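Local atomic coordinates of short-chain-enoyl-CoA hydratase (Clostridium acetobutylicum, PDB entry 5Z7R), a protein that catalyses the reversible hydration of crotonyl-CoA, and of hexenoyl-CoA, in butanoate metabolism. Residues V100-N105 and D120-S125. Numbering follows the deposited sequence.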
# COMPACT_ATOMS: atom_id res chain seq x y z
N VAL A 100 21.95 11.98 -6.94
CA VAL A 100 22.86 11.43 -7.90
C VAL A 100 22.31 11.48 -9.31
O VAL A 100 21.17 11.12 -9.57
CB VAL A 100 23.45 10.06 -7.47
CG1 VAL A 100 22.87 9.58 -6.15
CG2 VAL A 100 23.42 9.02 -8.56
N ILE A 101 23.19 11.96 -10.21
CA ILE A 101 22.89 12.25 -11.57
C ILE A 101 23.64 11.22 -12.38
O ILE A 101 24.88 11.09 -12.25
CB ILE A 101 23.40 13.68 -11.94
CG1 ILE A 101 22.67 14.74 -11.12
CG2 ILE A 101 23.21 14.02 -13.41
CD1 ILE A 101 23.54 15.94 -10.80
N ALA A 102 22.91 10.47 -13.20
CA ALA A 102 23.52 9.63 -14.20
C ALA A 102 23.81 10.42 -15.49
O ALA A 102 22.87 10.90 -16.17
CB ALA A 102 22.62 8.48 -14.52
N ALA A 103 25.09 10.56 -15.84
CA ALA A 103 25.45 11.10 -17.14
C ALA A 103 25.64 9.94 -18.08
O ALA A 103 26.70 9.33 -18.16
CB ALA A 103 26.69 11.96 -17.04
N VAL A 104 24.59 9.62 -18.81
CA VAL A 104 24.62 8.43 -19.61
C VAL A 104 25.29 8.85 -20.89
O VAL A 104 24.71 9.59 -21.71
CB VAL A 104 23.21 7.87 -19.85
CG1 VAL A 104 23.24 6.62 -20.72
CG2 VAL A 104 22.56 7.57 -18.52
N ASN A 105 26.52 8.39 -21.04
CA ASN A 105 27.38 8.81 -22.13
C ASN A 105 27.39 7.84 -23.28
O ASN A 105 28.08 8.04 -24.24
CB ASN A 105 28.81 9.02 -21.63
CG ASN A 105 29.43 7.74 -21.09
OD1 ASN A 105 30.14 7.02 -21.81
ND2 ASN A 105 29.13 7.42 -19.83
N ASP A 120 18.83 9.56 -9.04
CA ASP A 120 17.81 10.58 -8.98
C ASP A 120 17.38 11.18 -10.36
O ASP A 120 16.19 11.23 -10.67
CB ASP A 120 18.29 11.69 -8.05
CG ASP A 120 18.43 11.21 -6.63
OD1 ASP A 120 17.38 10.88 -6.04
OD2 ASP A 120 19.55 11.16 -6.09
N ILE A 121 18.37 11.60 -11.17
CA ILE A 121 18.20 12.33 -12.42
C ILE A 121 19.01 11.65 -13.51
O ILE A 121 20.19 11.34 -13.33
CB ILE A 121 18.69 13.77 -12.23
CG1 ILE A 121 17.75 14.51 -11.29
CG2 ILE A 121 18.76 14.52 -13.55
CD1 ILE A 121 18.41 15.65 -10.55
N ARG A 122 18.40 11.40 -14.65
CA ARG A 122 19.11 10.86 -15.79
C ARG A 122 19.18 11.93 -16.87
O ARG A 122 18.21 12.69 -17.13
CB ARG A 122 18.40 9.65 -16.38
CG ARG A 122 18.59 8.37 -15.58
CD ARG A 122 17.41 7.37 -15.66
NE ARG A 122 16.16 7.91 -15.14
CZ ARG A 122 15.95 8.26 -13.88
NH1 ARG A 122 16.90 8.13 -12.96
NH2 ARG A 122 14.77 8.75 -13.54
N ILE A 123 20.33 11.95 -17.53
CA ILE A 123 20.64 12.87 -18.58
C ILE A 123 21.50 12.05 -19.53
O ILE A 123 22.21 11.15 -19.10
CB ILE A 123 21.31 14.10 -17.93
CG1 ILE A 123 20.42 15.32 -18.14
CG2 ILE A 123 22.76 14.34 -18.33
CD1 ILE A 123 20.03 15.96 -16.83
N ALA A 124 21.37 12.27 -20.82
CA ALA A 124 22.02 11.39 -21.77
C ALA A 124 22.67 12.20 -22.87
O ALA A 124 22.30 13.36 -23.06
CB ALA A 124 21.02 10.44 -22.36
N SER A 125 23.61 11.56 -23.57
CA SER A 125 24.20 12.12 -24.79
C SER A 125 23.56 11.49 -26.02
O SER A 125 23.13 10.34 -25.99
CB SER A 125 25.75 12.03 -24.82
OG SER A 125 26.22 10.69 -24.76
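Asp120 closes the start of this strand pair with its carboxylate: OD2 accepts a hydrogen bond from the backbone N-H of Val100, N to OD2 2.7 Å, through its anti lone pair. CG stands beside Asp120's own backbone N (chi1 -65°), which brings the acid back to Val100, whose side chain it crosses at about a right angle. Buried carboxylate oxygens need partners, and here Lys211 also pairs with OD2 while Lys159 of a neighbouring subunit takes OD1, probably stabilising the charged form. From there a parallel ladder runs through Ile121 N to Val100 O, Ala102 N to Ile121 O (2.9 Å), Ile123 N to Ala102 O, Val104 N to Ile123 O (2.8 Å) and Ser125 N to Val104 O.

On one face Ile101 lies beside Ile121, CG1 to CB 4.2 Å; Ile101 and Ile123 offer branched apolar side chains to helix 188-201, while Ile121 meets Gln160 of the neighbouring subunit. The other face carries Ala102, Arg122, Val104 and Ala124. The short Ala102 methyl, CB, lies 4.2 Å from Arg122 CG, alongside the arginine's aliphatic part; the chain then bends at chi3 (-61°) and gives its guanidinium to the carbonyls of Leu178, Ala116 and Cys119. Further along, Val104 CB rests 4.2 Å from Ala124 CB. Between the paired strands the chain forms strand 107-109 of the other sheet, then helix 111-117 with the probable catalytic Glu114, the beta-beta-alpha repeat of the crotonase fold.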